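Local atomic coordinates of putative fimbrium tip subunit Fim1F (Parabacteroides distasonis, PDB entry 3R4R), a protein that probably forms part of the tip of fimbriae, the surface filaments through which the bacterium adheres and builds biofilms. Residues A[39-44]-A[140-145]; A[61-66]-A[105-110]. One frame throughout, in Å; residues are numbered along the deposited sequence.

Contact 1: residues A[39-44]-A[140-145]; sequences TEELTI and SLLVKI. With SO4 (sulfate ion), chain D.
A weakly bonded helical turn at 39-42 packs against 140-145 with the CA atoms of E40 and S140 4.3 Å apart, and S140 CA makes a CA-H...O contact of 3.3 Å with E40 O, 164° at the hydrogen. K144 makes the main polar link. Its chain leaves the backbone toward the turn and bends at chi2 (115°) and chi4 (68°), which brings NZ round to E41 O at 3.0 Å and back to L142 O at 2.8 Å. The ammonium stands above both carbonyl planes, not on a lone pair of either, and donates to a water, which bridges to T43 O and L142 N; Q167 is a further partner of NZ. Several acceptors thus surround one buried charge. The site lies where strand 144-152 begins, in a chain of the FimA/Mfa1 family with a transthyretin-like β fold; that strand pairs antiparallel with 96-104 and 161-179. Carbon packing accompanies the polar bonds: CG1 of I44 meets CD of K144 at 4.0 Å, and E41 runs alongside L142, CG against CD1, while the E41 carboxylate goes on to Y230 (hydrogen bond) and K171 (salt bridge). After the turn, T43 folds back, its OG1 donating to T39 O at 2.8 Å, on the opposite face of that carbonyl from L42 N. At the turn's start, T39 N holds O1 of a sulfate, probably from the crystallisation liquor, at 3.0 Å.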
ATOM      1  N   THR A  39      -3.527 -13.784  -3.175  1.00 51.91           N
ATOM      2  CA  THR A  39      -2.643 -13.808  -4.341  1.00 52.53           C
ATOM      3  C   THR A  39      -2.900 -12.534  -5.114  1.00 52.74           C
ATOM      4  O   THR A  39      -1.920 -11.901  -5.527  1.00 54.11           O
ATOM      5  CB  THR A  39      -2.845 -15.094  -5.162  1.00 68.47           C
ATOM      6  OG1 THR A  39      -2.324 -16.181  -4.390  1.00 71.79           O
ATOM      7  CG2 THR A  39      -2.095 -15.077  -6.495  1.00 68.83           C
ATOM      8  N   GLU A  40      -4.181 -12.094  -5.219  1.00 45.35           N
ATOM      9  CA  GLU A  40      -4.518 -10.828  -5.891  1.00 42.68           C
ATOM     10  C   GLU A  40      -3.838  -9.637  -5.204  1.00 41.72           C
ATOM     11  O   GLU A  40      -3.171  -8.846  -5.859  1.00 41.16           O
ATOM     12  CB  GLU A  40      -6.029 -10.581  -5.937  1.00 43.56           C
ATOM     13  CG  GLU A  40      -6.852 -11.548  -6.761  1.00 62.71           C
ATOM     14  CD  GLU A  40      -8.343 -11.341  -6.558  1.00 96.14           C
ATOM     15  OE1 GLU A  40      -8.849 -10.231  -6.846  1.00 87.06           O
ATOM     16  OE2 GLU A  40      -9.007 -12.297  -6.098  1.00 98.36           O
ATOM     17  N   GLU A  41      -3.960  -9.552  -3.884  1.00 36.22           N
ATOM     18  CA  GLU A  41      -3.424  -8.453  -3.081  1.00 35.11           C
ATOM     19  C   GLU A  41      -1.876  -8.418  -3.085  1.00 39.58           C
ATOM     20  O   GLU A  41      -1.303  -7.372  -2.783  1.00 40.02           O
ATOM     21  CB  GLU A  41      -3.935  -8.559  -1.654  1.00 36.16           C
ATOM     22  CG  GLU A  41      -5.445  -8.366  -1.593  1.00 39.63           C
ATOM     23  CD  GLU A  41      -6.106  -8.514  -0.240  1.00 51.56           C
ATOM     24  OE1 GLU A  41      -5.557  -9.232   0.627  1.00 35.52           O
ATOM     25  OE2 GLU A  41      -7.210  -7.950  -0.067  1.00 37.85           O
ATOM     26  N   LEU A  42      -1.222  -9.512  -3.470  1.00 36.25           N
ATOM     27  CA  LEU A  42       0.234  -9.615  -3.563  1.00 35.90           C
ATOM     28  C   LEU A  42       0.717  -9.342  -4.976  1.00 40.33           C
ATOM     29  O   LEU A  42       1.927  -9.250  -5.194  1.00 41.61           O
ATOM     30  CB  LEU A  42       0.722 -11.011  -3.121  1.00 37.11           C
ATOM     31  CG  LEU A  42       0.626 -11.378  -1.649  1.00 42.66           C
ATOM     32  CD1 LEU A  42       0.767 -12.896  -1.445  1.00 44.12           C
ATOM     33  CD2 LEU A  42       1.634 -10.610  -0.810  1.00 43.69           C
ATOM     34  N   THR A  43      -0.214  -9.249  -5.940  1.00 36.84           N
ATOM     35  CA  THR A  43       0.097  -9.079  -7.366  1.00 36.64           C
ATOM     36  C   THR A  43       0.612  -7.693  -7.662  1.00 39.17           C
ATOM     37  O   THR A  43       0.077  -6.694  -7.178  1.00 38.61           O
ATOM     38  CB  THR A  43      -1.148  -9.363  -8.240  1.00 35.78           C
ATOM     39  OG1 THR A  43      -1.517 -10.709  -8.030  1.00 42.55           O
ATOM     40  CG2 THR A  43      -0.903  -9.183  -9.735  1.00 31.61           C
ATOM     41  N   ILE A  44       1.641  -7.658  -8.507  1.00 35.78           N
ATOM     42  CA  ILE A  44       2.232  -6.475  -9.087  1.00 34.28           C
ATOM     43  C   ILE A  44       2.060  -6.627 -10.598  1.00 39.22           C
ATOM     44  O   ILE A  44       2.570  -7.592 -11.176  1.00 40.26           O
ATOM     45  CB  ILE A  44       3.690  -6.256  -8.633  1.00 38.02           C
ATOM     46  CG1 ILE A  44       3.767  -6.091  -7.120  1.00 38.28           C
ATOM     47  CG2 ILE A  44       4.327  -5.045  -9.370  1.00 37.64           C
ATOM     48  CD1 ILE A  44       5.170  -6.078  -6.582  1.00 46.16           C
ATOM     49  N   SER A 140      -5.988  -6.793  -7.273  1.00 33.90           N
ATOM     50  CA  SER A 140      -4.830  -7.120  -8.104  1.00 34.86           C
ATOM     51  C   SER A 140      -4.082  -5.844  -8.626  1.00 38.37           C
ATOM     52  O   SER A 140      -3.038  -5.974  -9.262  1.00 36.87           O
ATOM     53  CB  SER A 140      -5.277  -7.979  -9.288  1.00 41.20           C
ATOM     54  OG  SER A 140      -6.353  -7.369  -9.981  1.00 51.37           O
ATOM     55  N   LEU A 141      -4.576  -4.631  -8.318  1.00 35.31           N
ATOM     56  CA  LEU A 141      -3.911  -3.400  -8.740  1.00 34.33           C
ATOM     57  C   LEU A 141      -3.825  -2.442  -7.524  1.00 38.17           C
ATOM     58  O   LEU A 141      -4.171  -1.274  -7.612  1.00 40.35           O
ATOM     59  CB  LEU A 141      -4.625  -2.762  -9.947  1.00 34.90           C
ATOM     60  CG  LEU A 141      -3.842  -1.681 -10.738  1.00 41.58           C
ATOM     61  CD1 LEU A 141      -2.681  -2.292 -11.544  1.00 42.25           C
ATOM     62  CD2 LEU A 141      -4.763  -0.939 -11.689  1.00 44.52           C
ATOM     63  N   LEU A 142      -3.370  -2.960  -6.385  1.00 33.73           N
ATOM     64  CA  LEU A 142      -3.142  -2.192  -5.152  1.00 31.65           C
ATOM     65  C   LEU A 142      -1.707  -1.660  -5.147  1.00 37.57           C
ATOM     66  O   LEU A 142      -0.777  -2.407  -5.457  1.00 41.47           O
ATOM     67  CB  LEU A 142      -3.421  -3.025  -3.890  1.00 30.00           C
ATOM     68  CG  LEU A 142      -4.883  -3.436  -3.629  1.00 31.86           C
ATOM     69  CD1 LEU A 142      -4.967  -4.493  -2.517  1.00 30.38           C
ATOM     70  CD2 LEU A 142      -5.804  -2.225  -3.417  1.00 30.41           C
ATOM     71  N   VAL A 143      -1.525  -0.382  -4.810  1.00 29.45           N
ATOM     72  CA  VAL A 143      -0.224   0.256  -4.868  1.00 28.32           C
ATOM     73  C   VAL A 143       0.607  -0.182  -3.653  1.00 34.35           C
ATOM     74  O   VAL A 143       0.122  -0.183  -2.509  1.00 34.08           O
ATOM     75  CB  VAL A 143      -0.334   1.817  -4.967  1.00 30.00           C
ATOM     76  CG1 VAL A 143       1.030   2.493  -4.881  1.00 29.39           C
ATOM     77  CG2 VAL A 143      -1.049   2.235  -6.253  1.00 28.51           C
ATOM     78  N   LYS A 144       1.883  -0.546  -3.941  1.00 29.34           N
ATOM     79  CA  LYS A 144       2.910  -0.932  -2.968  1.00 28.54           C
ATOM     80  C   LYS A 144       4.141  -0.054  -3.174  1.00 32.83           C
ATOM     81  O   LYS A 144       4.403   0.372  -4.300  1.00 30.49           O
ATOM     82  CB  LYS A 144       3.276  -2.425  -3.056  1.00 31.76           C
ATOM     83  CG  LYS A 144       2.123  -3.416  -2.879  1.00 37.88           C
ATOM     84  CD  LYS A 144       1.912  -4.197  -4.174  1.00 44.48           C
ATOM     85  CE  LYS A 144       0.852  -5.285  -4.085  1.00 40.95           C
ATOM     86  NZ  LYS A 144      -0.530  -4.745  -3.930  1.00 30.53           N
ATOM     87  N   ILE A 145       4.864   0.274  -2.096  1.00 31.41           N
ATOM     88  CA  ILE A 145       6.054   1.130  -2.212  1.00 32.54           C
ATOM     89  C   ILE A 145       7.177   0.573  -1.290  1.00 38.72           C
ATOM     90  O   ILE A 145       6.899   0.009  -0.246  1.00 38.56           O
ATOM     91  CB  ILE A 145       5.753   2.647  -1.902  1.00 35.00           C
ATOM     92  CG1 ILE A 145       5.266   2.860  -0.436  1.00 35.53           C
ATOM     93  CG2 ILE A 145       4.766   3.282  -2.916  1.00 32.67           C
ATOM     94  CD1 ILE A 145       5.205   4.319  -0.012  1.00 30.69           C
TER
HETATM   95  S   SO4 D 320      -5.342 -17.024  -2.454  1.00164.26           S
HETATM   96  O1  SO4 D 320      -4.194 -16.341  -1.842  1.00168.72           O
HETATM   97  O2  SO4 D 320      -6.230 -16.038  -3.086  1.00168.90           O
HETATM   98  O3  SO4 D 320      -4.869 -17.974  -3.473  1.00169.89           O
HETATM   99  O4  SO4 D 320      -6.074 -17.747  -1.409  1.00169.57           O
HETATM  100  O   HOH W   1      -2.215  -5.803  -5.841  1.00 35.73           O

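Contact 2: residues A[61-66]-A[105-110]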
ATOM      1  N   PHE A  61      15.792   5.575 -14.051  1.00 43.29           N
ATOM      2  CA  PHE A  61      14.426   5.153 -13.769  1.00 40.14           C
ATOM      3  C   PHE A  61      13.965   4.221 -14.891  1.00 43.98           C
ATOM      4  O   PHE A  61      14.378   4.394 -16.039  1.00 44.89           O
ATOM      5  CB  PHE A  61      13.439   6.334 -13.572  1.00 39.65           C
ATOM      6  CG  PHE A  61      12.779   6.851 -14.825  1.00 39.41           C
ATOM      7  CD1 PHE A  61      13.385   7.840 -15.591  1.00 42.39           C
ATOM      8  CD2 PHE A  61      11.568   6.322 -15.261  1.00 37.10           C
ATOM      9  CE1 PHE A  61      12.794   8.288 -16.772  1.00 42.89           C
ATOM     10  CE2 PHE A  61      10.994   6.753 -16.454  1.00 40.02           C
ATOM     11  CZ  PHE A  61      11.603   7.742 -17.198  1.00 39.05           C
ATOM     12  N   LYS A  62      13.034   3.307 -14.591  1.00 38.98           N
ATOM     13  CA  LYS A  62      12.466   2.419 -15.600  1.00 38.56           C
ATOM     14  C   LYS A  62      11.093   2.019 -15.144  1.00 43.53           C
ATOM     15  O   LYS A  62      10.845   1.867 -13.939  1.00 42.31           O
ATOM     16  CB  LYS A  62      13.381   1.197 -15.853  1.00 41.99           C
ATOM     17  CG  LYS A  62      12.867   0.171 -16.845  1.00 50.70           C
ATOM     18  CD  LYS A  62      13.976  -0.775 -17.293  1.00 65.87           C
ATOM     19  CE  LYS A  62      13.506  -1.968 -18.107  1.00 75.96           C
ATOM     20  NZ  LYS A  62      12.735  -1.604 -19.323  1.00 78.97           N
ATOM     21  N   ASN A  63      10.181   1.907 -16.117  1.00 41.03           N
ATOM     22  CA  ASN A  63       8.808   1.481 -15.914  1.00 38.79           C
ATOM     23  C   ASN A  63       8.656   0.104 -16.486  1.00 43.67           C
ATOM     24  O   ASN A  63       8.887  -0.086 -17.691  1.00 42.22           O
ATOM     25  CB  ASN A  63       7.823   2.482 -16.536  1.00 34.76           C
ATOM     26  CG  ASN A  63       7.877   3.834 -15.865  1.00 44.54           C
ATOM     27  OD1 ASN A  63       7.891   3.971 -14.627  1.00 37.33           O
ATOM     28  ND2 ASN A  63       7.858   4.867 -16.668  1.00 34.14           N
ATOM     29  N   PHE A  64       8.369  -0.873 -15.595  1.00 41.58           N
ATOM     30  CA  PHE A  64       8.138  -2.296 -15.915  1.00 44.25           C
ATOM     31  C   PHE A  64       6.677  -2.621 -15.972  1.00 45.33           C
ATOM     32  O   PHE A  64       5.897  -2.038 -15.223  1.00 43.22           O
ATOM     33  CB  PHE A  64       8.789  -3.224 -14.884  1.00 48.35           C
ATOM     34  CG  PHE A  64      10.283  -3.100 -14.764  1.00 52.84           C
ATOM     35  CD1 PHE A  64      10.854  -2.166 -13.899  1.00 54.92           C
ATOM     36  CD2 PHE A  64      11.121  -3.973 -15.445  1.00 58.42           C
ATOM     37  CE1 PHE A  64      12.235  -2.083 -13.756  1.00 58.41           C
ATOM     38  CE2 PHE A  64      12.500  -3.902 -15.285  1.00 63.53           C
ATOM     39  CZ  PHE A  64      13.051  -2.960 -14.441  1.00 60.63           C
ATOM     40  N   TYR A  65       6.305  -3.577 -16.832  1.00 45.04           N
ATOM     41  CA  TYR A  65       4.925  -4.026 -17.001  1.00 44.78           C
ATOM     42  C   TYR A  65       4.883  -5.562 -16.842  1.00 49.61           C
ATOM     43  O   TYR A  65       5.923  -6.174 -16.618  1.00 49.91           O
ATOM     44  CB  TYR A  65       4.361  -3.532 -18.342  1.00 46.91           C
ATOM     45  CG  TYR A  65       4.254  -2.019 -18.352  1.00 47.97           C
ATOM     46  CD1 TYR A  65       3.151  -1.373 -17.798  1.00 48.77           C
ATOM     47  CD2 TYR A  65       5.298  -1.228 -18.826  1.00 49.58           C
ATOM     48  CE1 TYR A  65       3.064   0.027 -17.774  1.00 48.58           C
ATOM     49  CE2 TYR A  65       5.220   0.169 -18.808  1.00 49.64           C
ATOM     50  CZ  TYR A  65       4.104   0.792 -18.270  1.00 54.63           C
ATOM     51  OH  TYR A  65       4.014   2.165 -18.237  1.00 60.09           O
ATOM     52  N   SER A  66       3.682  -6.163 -16.867  1.00 48.30           N
ATOM     53  CA  SER A  66       3.457  -7.593 -16.570  1.00 50.19           C
ATOM     54  C   SER A  66       4.400  -8.537 -17.361  1.00 60.57           C
ATOM     55  O   SER A  66       4.832  -9.529 -16.780  1.00 62.77           O
ATOM     56  CB  SER A  66       2.014  -8.008 -16.840  1.00 50.84           C
ATOM     57  OG  SER A  66       1.602  -7.738 -18.168  1.00 59.11           O
ATOM     58  N   ASN A 105       2.177  -0.699  -9.191  1.00 33.02           N
ATOM     59  CA  ASN A 105       0.787  -0.640  -9.698  1.00 32.31           C
ATOM     60  C   ASN A 105       0.218   0.773  -9.776  1.00 34.60           C
ATOM     61  O   ASN A 105      -1.006   0.933  -9.702  1.00 32.71           O
ATOM     62  CB  ASN A 105      -0.152  -1.486  -8.823  1.00 32.86           C
ATOM     63  CG  ASN A 105       0.129  -2.960  -8.863  1.00 26.13           C
ATOM     64  OD1 ASN A 105       0.552  -3.528  -9.871  1.00 32.88           O
ATOM     65  ND2 ASN A 105      -0.241  -3.626  -7.826  1.00 23.89           N
ATOM     66  N   ALA A 106       1.072   1.779 -10.080  1.00 34.34           N
ATOM     67  CA  ALA A 106       0.662   3.200 -10.208  1.00 32.25           C
ATOM     68  C   ALA A 106       0.986   3.767 -11.610  1.00 37.44           C
ATOM     69  O   ALA A 106       0.613   4.900 -11.908  1.00 37.49           O
ATOM     70  CB  ALA A 106       1.345   4.028  -9.143  1.00 32.39           C
ATOM     71  N   ASN A 107       1.624   2.969 -12.485  1.00 35.14           N
ATOM     72  CA  ASN A 107       1.947   3.388 -13.854  1.00 36.40           C
ATOM     73  C   ASN A 107       0.696   3.620 -14.696  1.00 42.48           C
ATOM     74  O   ASN A 107      -0.377   3.128 -14.374  1.00 42.15           O
ATOM     75  CB  ASN A 107       2.838   2.334 -14.597  1.00 33.00           C
ATOM     76  CG  ASN A 107       4.212   2.044 -14.052  1.00 46.40           C
ATOM     77  OD1 ASN A 107       4.672   2.638 -13.079  1.00 45.51           O
ATOM     78  ND2 ASN A 107       4.905   1.099 -14.683  1.00 32.69           N
ATOM     79  N   ASN A 108       0.861   4.387 -15.777  1.00 40.68           N
ATOM     80  CA  ASN A 108      -0.118   4.619 -16.822  1.00 40.28           C
ATOM     81  C   ASN A 108       0.108   3.521 -17.879  1.00 43.54           C
ATOM     82  O   ASN A 108       0.966   2.659 -17.672  1.00 43.25           O
ATOM     83  CB  ASN A 108       0.015   6.059 -17.377  1.00 36.28           C
ATOM     84  CG  ASN A 108      -0.180   7.204 -16.419  1.00 47.91           C
ATOM     85  OD1 ASN A 108       0.532   8.214 -16.496  1.00 48.65           O
ATOM     86  ND2 ASN A 108      -1.150   7.121 -15.530  1.00 36.28           N
ATOM     87  N   ALA A 109      -0.589   3.557 -19.008  1.00 40.77           N
ATOM     88  CA  ALA A 109      -0.431   2.531 -20.035  1.00 43.28           C
ATOM     89  C   ALA A 109       1.022   2.347 -20.533  1.00 51.37           C
ATOM     90  O   ALA A 109       1.446   1.202 -20.650  1.00 52.01           O
ATOM     91  CB  ALA A 109      -1.289   2.882 -21.230  1.00 46.10           C
ATOM     92  N   ASN A 110       1.768   3.453 -20.846  1.00 48.47           N
ATOM     93  CA  ASN A 110       3.120   3.430 -21.428  1.00 48.97           C
ATOM     94  C   ASN A 110       4.194   4.145 -20.582  1.00 49.28           C
ATOM     95  O   ASN A 110       5.383   4.122 -20.923  1.00 49.56           O
ATOM     96  CB  ASN A 110       3.090   4.147 -22.811  1.00 55.79           C
ATOM     97  CG  ASN A 110       1.937   3.802 -23.719  1.00 74.33           C
ATOM     98  OD1 ASN A 110       1.196   4.699 -24.151  1.00 61.72           O
ATOM     99  ND2 ASN A 110       1.702   2.504 -23.959  1.00 68.66           N
TER
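N107 crosses Y65 obliquely, its amide plane turned 68° from the ring, with ND2 over one face, 3.7 Å from CZ. The contact joins strand 58-65, part of the antiparallel β-sheet it forms with 46-52 and 96-104, to the irregular loop that follows strand 96-104. Y65 is set with CG anti to its carbonyl carbon (chi1 -66°), and the far end of its ring reaches the loop: OH donates to N108 O at 3.1 Å, from above the carbonyl plane, and that oxygen lies near the ring plane, at its edge. CE1 approaches A109 O at 3.5 Å, obliquely. A leucine in place of Y65 would probably leave N108 O without this donor and take the phenol face away from beneath ND2 of N107. N63 crosses N107 obliquely, their amide planes 67° apart, and CB of N63 touches ND2 of N107 at 3.7 Å. Both amides have firmer partners elsewhere, N63 at H48 and D115, N107 at C47 O, so strand 46-52 helps to fix the side chains that meet here. F64 O lies 3.3 Å from ND2 of N107, but the angle is too poor for a hydrogen bond.

The two contacts have centres 14 Å apart, and the order along the chain is 39-44, 61-66, 105-110, 140-145, so contact 2 falls wholly within the sequence that contact 1 brackets. They meet at N105, whose ND2 lies 2.7 Å from L142 O and 3.2 Å from T43 O, both probable hydrogen bonds. Strands 58-65, 46-52, 96-104 and 144-152 follow one another as antiparallel neighbours, and each contact reaches this run through one segment, 140-145 and 61-66 respectively. Through N105 the loop after strand 96-104 is tied to the start of 144-152, linking surface contact 2, centred about 16 Å from the chain centre, to the more buried contact 1, about 8 Å from it.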